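Local coordinates for NanU sialic acid binding protein (Bacteroides fragilis, PDB 4L7T) that binds sialic acid with high affinity and, as a SusD-family protein of the outer membrane, probably works together with the partner NanO, at residues D251-V256 against I385-D390; V306-L311 against T345-K350; D283-N288 against P361-Y366. All coordinates share one frame; numbering follows the deposited sequence.

How the contacts relate
Contact 2 and contact 3 meet on the hairpin of strands 344-350 and 356-363: their centres lie about 17 Å apart, and Thr345 O is 2.9 Å from Phe362 N, a probable hydrogen bond. Contact 1 is about 18 Å, centre to centre, from contact 3 and touches it where Phe253 CZ packs at 3.9 Å on Lys365 CE. Glu467 ties the same two together, since it pairs with both Arg387 and Lys365. Contacts 1 and 2 do not touch, with nearest atoms about 11 Å apart. Along the chain the loops nest, 2 inside 3 inside 1. The sodium ion is bound by Thr483 and Thr486, outside all six segments.

Contact 1 (D251-V256 against I385-D390)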
ATOM      1  N   ASP A 251      -6.996  12.069  15.615  1.00 17.60           N
ATOM      2  CA  ASP A 251      -6.134  12.978  16.317  1.00 19.82           C
ATOM      3  C   ASP A 251      -4.788  12.296  16.616  1.00 19.78           C
ATOM      4  O   ASP A 251      -3.773  12.984  16.573  1.00 21.63           O
ATOM      5  CB  ASP A 251      -6.745  13.333  17.707  1.00 20.40           C
ATOM      6  CG  ASP A 251      -7.863  14.324  17.614  1.00 28.14           C
ATOM      7  OD1 ASP A 251      -8.074  14.904  16.537  1.00 26.88           O
ATOM      8  OD2 ASP A 251      -8.548  14.530  18.658  1.00 30.03           O
ATOM      9  N   ASP A 252      -4.805  10.980  16.886  1.00 20.10           N
ATOM     10  CA  ASP A 252      -3.616  10.197  17.279  1.00 21.00           C
ATOM     11  C   ASP A 252      -3.188   9.328  16.085  1.00 18.09           C
ATOM     12  O   ASP A 252      -3.910   8.361  15.668  1.00 17.78           O
ATOM     13  CB  ASP A 252      -3.979   9.372  18.519  1.00 22.84           C
ATOM     14  CG  ASP A 252      -2.803   8.573  19.117  1.00 31.08           C
ATOM     15  OD1 ASP A 252      -1.865   8.157  18.397  1.00 32.52           O
ATOM     16  OD2 ASP A 252      -2.841   8.286  20.356  1.00 38.08           O
ATOM     17  N   PHE A 253      -2.043   9.688  15.507  1.00 19.67           N
ATOM     18  CA  PHE A 253      -1.525   8.873  14.374  1.00 17.66           C
ATOM     19  C   PHE A 253      -1.409   7.398  14.756  1.00 18.00           C
ATOM     20  O   PHE A 253      -1.819   6.554  13.993  1.00 17.61           O
ATOM     21  CB  PHE A 253      -0.158   9.442  13.930  1.00 17.78           C
ATOM     22  CG  PHE A 253       0.507   8.688  12.739  1.00 17.64           C
ATOM     23  CD1 PHE A 253       0.175   8.997  11.418  1.00 16.24           C
ATOM     24  CD2 PHE A 253       1.493   7.710  12.982  1.00 18.23           C
ATOM     25  CE1 PHE A 253       0.807   8.369  10.327  1.00 15.83           C
ATOM     26  CE2 PHE A 253       2.138   7.062  11.921  1.00 16.32           C
ATOM     27  CZ  PHE A 253       1.819   7.401  10.573  1.00 18.12           C
ATOM     28  N   SER A 254      -0.903   7.044  15.936  1.00 19.38           N
ATOM     29  CA  SER A 254      -0.812   5.610  16.236  1.00 20.72           C
ATOM     30  C   SER A 254      -2.143   4.840  16.274  1.00 17.79           C
ATOM     31  O   SER A 254      -2.171   3.658  15.928  1.00 19.39           O
ATOM     32  CB  SER A 254      -0.050   5.387  17.531  1.00 21.32           C
ATOM     33  OG  SER A 254      -0.852   5.866  18.594  1.00 23.57           O
ATOM     34  N   LYS A 255      -3.232   5.538  16.633  1.00 19.27           N
ATOM     35  CA  LYS A 255      -4.538   4.883  16.730  1.00 19.55           C
ATOM     36  C   LYS A 255      -5.132   4.615  15.363  1.00 17.59           C
ATOM     37  O   LYS A 255      -6.038   3.810  15.268  1.00 20.38           O
ATOM     38  CB  LYS A 255      -5.516   5.668  17.607  1.00 21.99           C
ATOM     39  CG  LYS A 255      -5.021   5.922  19.019  1.00 25.70           C
ATOM     40  CD  LYS A 255      -6.180   6.602  19.798  1.00 34.59           C
ATOM     41  CE  LYS A 255      -5.766   7.148  21.192  1.00 39.42           C
ATOM     42  NZ  LYS A 255      -7.000   7.604  21.941  1.00 43.83           N
ATOM     43  N   VAL A 256      -4.560   5.192  14.283  1.00 18.12           N
ATOM     44  CA  VAL A 256      -5.012   4.792  12.934  1.00 16.78           C
ATOM     45  C   VAL A 256      -4.838   3.273  12.712  1.00 15.94           C
ATOM     46  O   VAL A 256      -5.628   2.647  12.038  1.00 15.99           O
ATOM     47  CB  VAL A 256      -4.229   5.563  11.839  1.00 15.47           C
ATOM     48  CG1 VAL A 256      -4.704   5.105  10.424  1.00 19.41           C
ATOM     49  CG2 VAL A 256      -4.436   7.054  12.033  1.00 18.81           C
ATOM     50  N   ILE A 385      -5.266   0.224   2.672  1.00 10.38           N
ATOM     51  CA  ILE A 385      -4.978   0.536   1.272  1.00 11.26           C
ATOM     52  C   ILE A 385      -5.154   2.029   1.011  1.00 12.46           C
ATOM     53  O   ILE A 385      -4.272   2.669   0.414  1.00 13.76           O
ATOM     54  CB  ILE A 385      -5.963  -0.287   0.313  1.00 10.88           C
ATOM     55  CG1 ILE A 385      -5.748  -1.800   0.571  1.00 12.15           C
ATOM     56  CG2 ILE A 385      -5.809   0.092  -1.108  1.00 13.84           C
ATOM     57  CD1 ILE A 385      -4.281  -2.376   0.222  1.00 13.21           C
ATOM     58  N   TYR A 386      -6.296   2.589   1.471  1.00 10.52           N
ATOM     59  CA  TYR A 386      -6.564   4.019   1.275  1.00 10.60           C
ATOM     60  C   TYR A 386      -7.041   4.603   2.574  1.00 11.34           C
ATOM     61  O   TYR A 386      -7.987   4.067   3.237  1.00 10.71           O
ATOM     62  CB  TYR A 386      -7.676   4.255   0.277  1.00 10.98           C
ATOM     63  CG  TYR A 386      -7.315   3.886  -1.146  1.00 13.44           C
ATOM     64  CD1 TYR A 386      -6.110   4.233  -1.708  1.00 12.55           C
ATOM     65  CD2 TYR A 386      -8.264   3.217  -1.967  1.00 11.35           C
ATOM     66  CE1 TYR A 386      -5.805   3.951  -3.018  1.00 13.78           C
ATOM     67  CE2 TYR A 386      -7.957   2.936  -3.287  1.00 15.52           C
ATOM     68  CZ  TYR A 386      -6.731   3.310  -3.807  1.00 14.68           C
ATOM     69  OH  TYR A 386      -6.510   3.002  -5.162  1.00 17.30           O
ATOM     70  N   ARG A 387      -6.343   5.677   2.995  1.00 11.64           N
ATOM     71  CA  ARG A 387      -6.895   6.442   4.138  1.00 11.32           C
ATOM     72  C   ARG A 387      -6.885   7.899   3.904  1.00 11.06           C
ATOM     73  O   ARG A 387      -6.405   8.326   2.876  1.00 11.22           O
ATOM     74  CB  ARG A 387      -6.198   6.106   5.398  1.00 14.52           C
ATOM     75  CG  ARG A 387      -4.806   6.299   5.393  1.00 16.46           C
ATOM     76  CD  ARG A 387      -4.240   5.596   6.676  1.00 15.04           C
ATOM     77  NE  ARG A 387      -2.721   5.696   6.750  1.00 12.47           N
ATOM     78  CZ  ARG A 387      -2.040   6.750   7.198  1.00 12.18           C
ATOM     79  NH1 ARG A 387      -2.683   7.900   7.590  1.00 13.99           N
ATOM     80  NH2 ARG A 387      -0.697   6.725   7.154  1.00 12.80           N
ATOM     81  N   TYR A 388      -7.634   8.623   4.722  1.00 10.82           N
ATOM     82  CA  TYR A 388      -7.906  10.015   4.411  1.00  9.89           C
ATOM     83  C   TYR A 388      -6.617  10.855   4.268  1.00 11.49           C
ATOM     84  O   TYR A 388      -6.632  11.776   3.399  1.00 11.71           O
ATOM     85  CB  TYR A 388      -8.836  10.649   5.443  1.00  9.28           C
ATOM     86  CG  TYR A 388      -9.390  12.020   5.060  1.00  8.31           C
ATOM     87  CD1 TYR A 388      -9.867  12.239   3.737  1.00 12.95           C
ATOM     88  CD2 TYR A 388      -9.413  13.037   5.993  1.00 13.05           C
ATOM     89  CE1 TYR A 388     -10.414  13.518   3.347  1.00 15.43           C
ATOM     90  CE2 TYR A 388      -9.918  14.339   5.626  1.00 11.53           C
ATOM     91  CZ  TYR A 388     -10.409  14.512   4.298  1.00 13.54           C
ATOM     92  OH  TYR A 388     -10.954  15.774   4.013  1.00 18.04           O
ATOM     93  N   ALA A 389      -5.546  10.589   5.066  1.00 10.69           N
ATOM     94  CA  ALA A 389      -4.326  11.369   4.797  1.00 11.79           C
ATOM     95  C   ALA A 389      -3.823  11.183   3.339  1.00 11.97           C
ATOM     96  O   ALA A 389      -3.250  12.118   2.776  1.00 11.60           O
ATOM     97  CB  ALA A 389      -3.252  11.017   5.851  1.00 12.72           C
ATOM     98  N   ASP A 390      -4.033  10.011   2.729  1.00 10.86           N
ATOM     99  CA  ASP A 390      -3.597   9.764   1.322  1.00 12.60           C
ATOM    100  C   ASP A 390      -4.460  10.617   0.373  1.00 12.88           C
ATOM    101  O   ASP A 390      -3.941  11.264  -0.560  1.00 10.80           O
ATOM    102  CB  ASP A 390      -3.788   8.268   1.124  1.00 12.73           C
ATOM    103  CG  ASP A 390      -3.131   7.696  -0.131  1.00 19.95           C
ATOM    104  OD1 ASP A 390      -2.492   8.432  -0.923  1.00 17.68           O
ATOM    105  OD2 ASP A 390      -3.290   6.444  -0.357  1.00 18.29           O
TER
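Phe253 sets a ring corner against the guanidinium group of Arg387, with CE1 at 3.9 Å from NH2. The approach is oblique on both sides and the two planes stand 75° apart, so this is not a flat stack. Further back along the arginine, CD rests on Val256 CG1 at 3.8 Å; the two side chains cross at about a right angle. Arg387 gets there with CG lodged between its backbone N and carbonyl carbon (chi1 57°) and an extended run from CG to NE, which carries the charged end past Val256 to the ring. Phe253 and Val256 project from one short turn, closed by the bond from Val256 N to Phe253 O at 3.1 Å. Just before it, Asp252 OD1 takes the hydroxyl of Ser254. The buried guanidinium is held by acids from elsewhere: NH2 pairs with Glu467, NH1 with Glu266 and Glu463. The apolar groups of the turn thus pack on an arginine whose charge is met by three carboxylates, one of them shared with Lys365. Arg387 is also the N-cap residue of helix 388-401, and its carbonyl accepts Asp390 N at 2.9 Å. Strand 383-387 runs antiparallel to 267-271, with a classic beta bulge where Ile385 and Tyr386 face Phe269; Val256 leans on Ile267 of that partner strand, while Phe253 lies against Ala342 and Ser343 of helix 339-343.

Contact 2 (V306-L311 against T345-K350)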
ATOM      1  N   VAL A 306      17.336  -1.558  29.538  1.00 27.66           N
ATOM      2  CA  VAL A 306      16.476  -2.619  30.027  1.00 26.83           C
ATOM      3  C   VAL A 306      16.348  -3.725  28.950  1.00 27.71           C
ATOM      4  O   VAL A 306      15.981  -3.437  27.805  1.00 26.32           O
ATOM      5  CB  VAL A 306      15.072  -2.071  30.353  1.00 27.42           C
ATOM      6  CG1 VAL A 306      14.203  -3.179  30.944  1.00 27.21           C
ATOM      7  CG2 VAL A 306      15.182  -0.789  31.234  1.00 26.28           C
ATOM      8  N   SER A 307      16.716  -4.955  29.313  1.00 27.63           N
ATOM      9  CA  SER A 307      16.655  -6.045  28.344  1.00 25.78           C
ATOM     10  C   SER A 307      15.233  -6.219  27.808  1.00 26.23           C
ATOM     11  O   SER A 307      14.264  -6.063  28.544  1.00 26.12           O
ATOM     12  CB  SER A 307      17.142  -7.330  28.981  1.00 27.42           C
ATOM     13  OG  SER A 307      16.645  -8.484  28.297  1.00 25.05           O
ATOM     14  N   PHE A 308      15.094  -6.516  26.516  1.00 24.69           N
ATOM     15  CA  PHE A 308      13.743  -6.786  25.994  1.00 25.00           C
ATOM     16  C   PHE A 308      13.088  -8.041  26.608  1.00 25.79           C
ATOM     17  O   PHE A 308      11.899  -8.279  26.407  1.00 25.83           O
ATOM     18  CB  PHE A 308      13.740  -6.857  24.432  1.00 24.72           C
ATOM     19  CG  PHE A 308      14.022  -5.525  23.771  1.00 23.40           C
ATOM     20  CD1 PHE A 308      13.124  -4.462  23.890  1.00 24.55           C
ATOM     21  CD2 PHE A 308      15.179  -5.347  23.009  1.00 24.79           C
ATOM     22  CE1 PHE A 308      13.384  -3.235  23.291  1.00 29.37           C
ATOM     23  CE2 PHE A 308      15.450  -4.135  22.394  1.00 25.75           C
ATOM     24  CZ  PHE A 308      14.557  -3.065  22.514  1.00 29.45           C
ATOM     25  N   LYS A 309      13.862  -8.870  27.319  1.00 27.69           N
ATOM     26  CA  LYS A 309      13.271 -10.031  28.058  1.00 30.28           C
ATOM     27  C   LYS A 309      12.225  -9.502  29.055  1.00 30.43           C
ATOM     28  O   LYS A 309      11.256 -10.175  29.399  1.00 30.11           O
ATOM     29  CB  LYS A 309      14.366 -10.821  28.809  1.00 30.52           C
ATOM     30  CG  LYS A 309      13.857 -12.141  29.523  1.00 36.95           C
ATOM     31  CD  LYS A 309      14.937 -12.781  30.454  1.00 43.75           C
ATOM     32  CE  LYS A 309      14.399 -13.964  31.318  1.00 47.36           C
ATOM     33  NZ  LYS A 309      14.287 -15.266  30.578  1.00 47.61           N
ATOM     34  N   ASP A 310      12.481  -8.284  29.523  1.00 32.06           N
ATOM     35  CA  ASP A 310      11.727  -7.672  30.572  1.00 33.43           C
ATOM     36  C   ASP A 310      10.618  -6.712  30.066  1.00 33.20           C
ATOM     37  O   ASP A 310      10.003  -6.043  30.893  1.00 34.53           O
ATOM     38  CB  ASP A 310      12.702  -6.914  31.514  1.00 34.69           C
ATOM     39  CG  ASP A 310      13.578  -7.859  32.339  1.00 37.45           C
ATOM     40  OD1 ASP A 310      13.103  -8.994  32.664  1.00 39.79           O
ATOM     41  OD2 ASP A 310      14.731  -7.475  32.676  1.00 40.49           O
ATOM     42  N   LEU A 311      10.367  -6.654  28.743  1.00 29.59           N
ATOM     43  CA  LEU A 311       9.494  -5.613  28.128  1.00 28.40           C
ATOM     44  C   LEU A 311       8.456  -6.231  27.227  1.00 27.16           C
ATOM     45  O   LEU A 311       8.611  -7.405  26.859  1.00 25.75           O
ATOM     46  CB  LEU A 311      10.318  -4.649  27.311  1.00 27.05           C
ATOM     47  CG  LEU A 311      11.235  -3.710  28.125  1.00 30.47           C
ATOM     48  CD1 LEU A 311      12.263  -3.030  27.229  1.00 25.93           C
ATOM     49  CD2 LEU A 311      10.360  -2.662  28.774  1.00 34.07           C
ATOM     50  N   THR A 345      10.595   1.373  16.162  1.00 17.11           N
ATOM     51  CA  THR A 345      11.255   1.216  17.471  1.00 18.81           C
ATOM     52  C   THR A 345      12.749   1.050  17.201  1.00 20.83           C
ATOM     53  O   THR A 345      13.125   0.297  16.324  1.00 18.80           O
ATOM     54  CB  THR A 345      10.642   0.065  18.260  1.00 21.04           C
ATOM     55  OG1 THR A 345       9.250   0.357  18.503  1.00 21.70           O
ATOM     56  CG2 THR A 345      11.286  -0.095  19.666  1.00 20.82           C
ATOM     57  N   ALA A 346      13.579   1.726  17.990  1.00 20.81           N
ATOM     58  CA  ALA A 346      15.035   1.460  17.980  1.00 20.65           C
ATOM     59  C   ALA A 346      15.468   0.345  18.965  1.00 22.33           C
ATOM     60  O   ALA A 346      14.887   0.119  20.055  1.00 21.21           O
ATOM     61  CB  ALA A 346      15.795   2.734  18.249  1.00 19.83           C
ATOM     62  N   VAL A 347      16.441  -0.403  18.491  1.00 21.01           N
ATOM     63  CA  VAL A 347      17.130  -1.441  19.240  1.00 21.00           C
ATOM     64  C   VAL A 347      18.470  -0.892  19.679  1.00 20.65           C
ATOM     65  O   VAL A 347      19.143  -0.188  18.938  1.00 18.80           O
ATOM     66  CB  VAL A 347      17.336  -2.712  18.346  1.00 22.34           C
ATOM     67  CG1 VAL A 347      18.096  -3.816  19.163  1.00 23.35           C
ATOM     68  CG2 VAL A 347      15.944  -3.299  17.974  1.00 21.72           C
ATOM     69  N   TYR A 348      18.840  -1.242  20.921  1.00 19.79           N
ATOM     70  CA  TYR A 348      20.135  -0.849  21.488  1.00 22.58           C
ATOM     71  C   TYR A 348      20.835  -2.083  22.029  1.00 22.46           C
ATOM     72  O   TYR A 348      20.239  -3.191  22.150  1.00 22.30           O
ATOM     73  CB  TYR A 348      19.974   0.189  22.639  1.00 21.13           C
ATOM     74  CG  TYR A 348      19.251   1.451  22.240  1.00 24.00           C
ATOM     75  CD1 TYR A 348      19.935   2.632  21.951  1.00 24.60           C
ATOM     76  CD2 TYR A 348      17.860   1.418  22.063  1.00 25.68           C
ATOM     77  CE1 TYR A 348      19.248   3.781  21.547  1.00 25.79           C
ATOM     78  CE2 TYR A 348      17.190   2.557  21.681  1.00 25.27           C
ATOM     79  CZ  TYR A 348      17.868   3.723  21.437  1.00 22.87           C
ATOM     80  OH  TYR A 348      17.057   4.791  21.045  1.00 24.63           O
ATOM     81  N   GLN A 349      22.106  -1.893  22.354  1.00 24.59           N
ATOM     82  CA  GLN A 349      22.926  -2.960  22.940  1.00 26.98           C
ATOM     83  C   GLN A 349      23.832  -2.391  24.068  1.00 27.79           C
ATOM     84  O   GLN A 349      24.560  -1.388  23.863  1.00 29.05           O
ATOM     85  CB  GLN A 349      23.761  -3.680  21.853  1.00 26.17           C
ATOM     86  CG  GLN A 349      24.507  -4.935  22.407  1.00 29.63           C
ATOM     87  CD  GLN A 349      25.156  -5.769  21.317  1.00 29.90           C
ATOM     88  OE1 GLN A 349      25.355  -5.305  20.175  1.00 30.45           O
ATOM     89  NE2 GLN A 349      25.491  -7.019  21.663  1.00 32.72           N
ATOM     90  N   LYS A 350      23.791  -3.026  25.248  1.00 30.37           N
ATOM     91  CA  LYS A 350      24.716  -2.606  26.343  1.00 33.37           C
ATOM     92  C   LYS A 350      26.182  -2.941  25.981  1.00 35.82           C
ATOM     93  O   LYS A 350      26.485  -4.056  25.543  1.00 35.87           O
ATOM     94  CB  LYS A 350      24.296  -3.188  27.710  1.00 34.07           C
TER
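A beta-hairpin, strands 344-350 and 356-363, receives the aromatic side chain of Phe308 from a 3-10 turn at its flank, against Ala346 and Val347. The ring comes in edge first: CZ points at Ala346 O, 4.0 Å away, and CE2 at Val347 CG1, 4.2 Å away, both near the ring plane. One corner of the ring therefore meets a backbone carbonyl oxygen and the next a methyl group. Phe308 takes this direction because CG lies anti to the carbonyl carbon and beside the backbone N (chi1 -68°). On the strand, Val347 turns CG1 anti to its own N (chi1 179°) to meet the ring, while its CG2 packs on Phe362 of the partner strand. Ala346 offers its carbonyl but aims its methyl away, where it touches Tyr358. The base of Phe308 is fixed by the turn. Ser307 OG accepts Lys309 N at 3.0 Å with an N-H...O angle of 155°, an ST turn, and Ser307 O accepts Asp310 N at 3.0 Å; a weak bond of 3.2 Å joins Leu311 N to Phe308 O. Met296 of helix 293-299 also borders the phenyl ring, and backbone bonds from Phe308 to Tyr300 and from Tyr348 to Cys301 bind this region to the strand. The motif is an ST turn opening a 3-10 turn, in a loop that packs on one strand of a two-stranded antiparallel hairpin, an excursion from the mainly helical SusD-family chain.

Contact 3 (D283-N288 against P361-Y366); sequences DRFRQN and PFCNKY
The 2.9 Å bond from Arg286 NE to Asp283 OD1 braces the helical turn from which Phe285 reaches Cys363 and Tyr366. It is nearly straight, 171° at the hydrogen, and with Arg286 NH2 bonded to Asp283 OD2 at 3.0 Å it forms a side-on, two-pronged salt bridge in which OD2 uses its syn lone pair. Asn288 ND2 adds a bond to Arg284 O, in the carbonyl plane. Phe285 leaves this turn with CG anti to the backbone N (chi1 177°), directed at the end of strand 356-363 and the loop behind it. There Tyr366 presents its ring edge to the face of Phe285, a T-shaped pair with centroids 5.5 Å apart and planes at 86°; the closest ring atoms are Phe285 CE1 and Tyr366 CD2, 3.7 Å apart. Tyr366 O, 3.7 Å from Phe285 CE2, and Tyr366 CB also pack on the phenyl ring. Cys363 comes to it at the rim: SG lies in the ring plane, 3.8 Å from Phe285 CZ, a sulfur-aromatic contact. The same sulfur weakly accepts Lys365 N. Lys365 CG lies 4.0 Å above one face of the Tyr366 ring, over its centre, while its amine reaches Glu467. Tyr366 OH bonds to Phe466 O, and Trp281 makes a further edge-to-face pair with Phe285. Polar bonds brace the helical turn from within and tie 361-366 mainly to other parts of the chain; the join between the segments rests on dispersion and the weak electrostatics of rings, sulfur and carbonyl, forces that depend on close shape fit.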
ATOM      1  N   ASP A 283       1.033 -14.238   7.157  1.00 17.50           N
ATOM      2  CA  ASP A 283       2.147 -14.423   8.069  1.00 17.77           C
ATOM      3  C   ASP A 283       3.461 -13.852   7.523  1.00 18.16           C
ATOM      4  O   ASP A 283       4.468 -13.898   8.227  1.00 20.21           O
ATOM      5  CB  ASP A 283       2.332 -15.943   8.392  1.00 18.43           C
ATOM      6  CG  ASP A 283       3.153 -16.197   9.560  1.00 23.15           C
ATOM      7  OD1 ASP A 283       2.932 -15.549  10.568  1.00 22.16           O
ATOM      8  OD2 ASP A 283       4.012 -17.153   9.478  1.00 24.90           O
ATOM      9  N   ARG A 284       3.422 -13.206   6.366  1.00 18.74           N
ATOM     10  CA  ARG A 284       4.688 -12.639   5.856  1.00 18.36           C
ATOM     11  C   ARG A 284       5.088 -11.267   6.396  1.00 18.67           C
ATOM     12  O   ARG A 284       6.220 -10.816   6.220  1.00 18.07           O
ATOM     13  CB  ARG A 284       4.647 -12.713   4.382  1.00 19.29           C
ATOM     14  CG  ARG A 284       4.712 -14.172   4.001  1.00 24.34           C
ATOM     15  CD  ARG A 284       4.206 -14.471   2.677  1.00 32.45           C
ATOM     16  NE  ARG A 284       2.826 -14.008   2.411  1.00 36.08           N
ATOM     17  CZ  ARG A 284       2.216 -14.227   1.237  1.00 42.48           C
ATOM     18  NH1 ARG A 284       2.875 -14.903   0.280  1.00 45.88           N
ATOM     19  NH2 ARG A 284       0.974 -13.805   1.002  1.00 39.24           N
ATOM     20  N   PHE A 285       4.199 -10.571   7.106  1.00 15.99           N
ATOM     21  CA  PHE A 285       4.708  -9.504   7.871  1.00 14.50           C
ATOM     22  C   PHE A 285       5.631 -10.022   9.022  1.00 16.61           C
ATOM     23  O   PHE A 285       6.790  -9.521   9.246  1.00 17.06           O
ATOM     24  CB  PHE A 285       3.522  -8.625   8.448  1.00 14.96           C
ATOM     25  CG  PHE A 285       4.037  -7.481   9.359  1.00 15.02           C
ATOM     26  CD1 PHE A 285       4.623  -6.312   8.840  1.00 17.17           C
ATOM     27  CD2 PHE A 285       3.958  -7.567  10.770  1.00 13.40           C
ATOM     28  CE1 PHE A 285       5.090  -5.277   9.695  1.00 14.74           C
ATOM     29  CE2 PHE A 285       4.452  -6.561  11.625  1.00 16.07           C
ATOM     30  CZ  PHE A 285       4.995  -5.382  11.086  1.00 17.18           C
ATOM     31  N   ARG A 286       5.107 -10.979   9.815  1.00 15.46           N
ATOM     32  CA  ARG A 286       5.923 -11.542  10.857  1.00 16.58           C
ATOM     33  C   ARG A 286       7.259 -12.109  10.340  1.00 14.39           C
ATOM     34  O   ARG A 286       8.288 -11.868  10.951  1.00 16.65           O
ATOM     35  CB  ARG A 286       5.144 -12.693  11.538  1.00 14.70           C
ATOM     36  CG  ARG A 286       5.764 -13.096  12.885  1.00 19.26           C
ATOM     37  CD  ARG A 286       5.127 -14.412  13.532  1.00 15.47           C
ATOM     38  NE  ARG A 286       5.079 -15.497  12.577  1.00 20.51           N
ATOM     39  CZ  ARG A 286       6.077 -16.401  12.516  1.00 17.48           C
ATOM     40  NH1 ARG A 286       7.073 -16.281  13.330  1.00 19.13           N
ATOM     41  NH2 ARG A 286       6.070 -17.372  11.613  1.00 25.06           N
ATOM     42  N   GLN A 287       7.177 -12.809   9.211  1.00 15.11           N
ATOM     43  CA  GLN A 287       8.352 -13.545   8.634  1.00 13.89           C
ATOM     44  C   GLN A 287       9.384 -12.570   7.993  1.00 14.31           C
ATOM     45  O   GLN A 287      10.482 -13.031   7.694  1.00 15.73           O
ATOM     46  CB  GLN A 287       7.862 -14.476   7.560  1.00 17.35           C
ATOM     47  CG  GLN A 287       7.191 -15.767   8.042  1.00 21.35           C
ATOM     48  CD  GLN A 287       6.689 -16.589   6.859  1.00 31.06           C
ATOM     49  OE1 GLN A 287       5.672 -17.254   6.951  1.00 32.07           O
ATOM     50  NE2 GLN A 287       7.395 -16.525   5.734  1.00 33.72           N
ATOM     51  N   ASN A 288       9.089 -11.258   7.814  1.00 14.34           N
ATOM     52  CA  ASN A 288      10.063 -10.319   7.155  1.00 13.86           C
ATOM     53  C   ASN A 288      10.466  -9.088   7.941  1.00 13.30           C
ATOM     54  O   ASN A 288      11.511  -8.450   7.697  1.00 15.13           O
ATOM     55  CB  ASN A 288       9.527  -9.860   5.807  1.00 15.57           C
ATOM     56  CG  ASN A 288       9.552 -10.975   4.776  1.00 18.03           C
ATOM     57  OD1 ASN A 288      10.619 -11.322   4.240  1.00 18.18           O
ATOM     58  ND2 ASN A 288       8.389 -11.572   4.500  1.00 17.12           N
ATOM     59  N   PRO A 361      16.724   0.045  13.619  1.00 17.73           N
ATOM     60  CA  PRO A 361      15.303   0.165  13.930  1.00 17.31           C
ATOM     61  C   PRO A 361      14.502  -1.009  13.377  1.00 18.40           C
ATOM     62  O   PRO A 361      15.031  -1.721  12.531  1.00 18.17           O
ATOM     63  CB  PRO A 361      14.937   1.463  13.228  1.00 17.85           C
ATOM     64  CG  PRO A 361      15.717   1.436  11.883  1.00 16.88           C
ATOM     65  CD  PRO A 361      17.066   0.696  12.327  1.00 18.43           C
ATOM     66  N   PHE A 362      13.253  -1.203  13.829  1.00 16.36           N
ATOM     67  CA  PHE A 362      12.304  -2.202  13.284  1.00 16.27           C
ATOM     68  C   PHE A 362      10.909  -1.531  13.260  1.00 15.34           C
ATOM     69  O   PHE A 362      10.697  -0.510  13.915  1.00 17.95           O
ATOM     70  CB  PHE A 362      12.290  -3.563  14.003  1.00 17.01           C
ATOM     71  CG  PHE A 362      11.807  -3.539  15.418  1.00 19.73           C
ATOM     72  CD1 PHE A 362      10.423  -3.723  15.697  1.00 18.76           C
ATOM     73  CD2 PHE A 362      12.710  -3.431  16.469  1.00 20.87           C
ATOM     74  CE1 PHE A 362       9.968  -3.735  17.039  1.00 20.62           C
ATOM     75  CE2 PHE A 362      12.265  -3.465  17.757  1.00 22.88           C
ATOM     76  CZ  PHE A 362      10.888  -3.603  18.045  1.00 21.05           C
ATOM     77  N   CYS A 363      10.056  -2.067  12.419  1.00 15.76           N
ATOM     78  CA  CYS A 363       8.737  -1.525  12.191  1.00 15.60           C
ATOM     79  C   CYS A 363       7.901  -1.575  13.484  1.00 17.25           C
ATOM     80  O   CYS A 363       7.728  -2.664  14.078  1.00 17.97           O
ATOM     81  CB  CYS A 363       8.085  -2.392  11.085  1.00 15.73           C
ATOM     82  SG  CYS A 363       6.327  -1.875  10.851  1.00 17.41           S
ATOM     83  N   ASN A 364       7.326  -0.413  13.853  1.00 17.13           N
ATOM     84  CA  ASN A 364       6.397  -0.358  15.020  1.00 17.71           C
ATOM     85  C   ASN A 364       4.970   0.054  14.630  1.00 19.53           C
ATOM     86  O   ASN A 364       4.088   0.282  15.480  1.00 18.11           O
ATOM     87  CB  ASN A 364       6.934   0.587  16.054  1.00 17.53           C
ATOM     88  CG  ASN A 364       6.280   0.406  17.455  1.00 21.40           C
ATOM     89  OD1 ASN A 364       5.997  -0.723  17.927  1.00 20.24           O
ATOM     90  ND2 ASN A 364       5.968   1.550  18.078  1.00 18.52           N
ATOM     91  N   LYS A 365       4.764   0.168  13.337  1.00 16.14           N
ATOM     92  CA  LYS A 365       3.427   0.652  12.861  1.00 15.25           C
ATOM     93  C   LYS A 365       2.321  -0.397  13.109  1.00 16.01           C
ATOM     94  O   LYS A 365       1.153  -0.026  13.357  1.00 17.12           O
ATOM     95  CB  LYS A 365       3.473   1.001  11.366  1.00 13.23           C
ATOM     96  CG  LYS A 365       2.085   1.546  10.865  1.00 12.73           C
ATOM     97  CD  LYS A 365       2.248   2.246   9.509  1.00 12.88           C
ATOM     98  CE  LYS A 365       2.836   3.718   9.673  1.00 12.30           C
ATOM     99  NZ  LYS A 365       2.908   4.405   8.261  1.00 14.21           N
ATOM    100  N   TYR A 366       2.688  -1.685  13.075  1.00 16.77           N
ATOM    101  CA  TYR A 366       1.718  -2.808  13.188  1.00 15.89           C
ATOM    102  C   TYR A 366       2.157  -3.644  14.383  1.00 18.98           C
ATOM    103  O   TYR A 366       3.201  -4.383  14.329  1.00 20.46           O
ATOM    104  CB  TYR A 366       1.670  -3.653  11.957  1.00 15.99           C
ATOM    105  CG  TYR A 366       1.423  -2.891  10.635  1.00 12.29           C
ATOM    106  CD1 TYR A 366       0.222  -2.288  10.397  1.00 15.28           C
ATOM    107  CD2 TYR A 366       2.411  -2.757   9.723  1.00 14.81           C
ATOM    108  CE1 TYR A 366      -0.038  -1.537   9.188  1.00 17.23           C
ATOM    109  CE2 TYR A 366       2.242  -2.034   8.505  1.00 17.77           C
ATOM    110  CZ  TYR A 366       1.028  -1.405   8.268  1.00 16.89           C
ATOM    111  OH  TYR A 366       0.801  -0.771   7.098  1.00 15.89           O
TER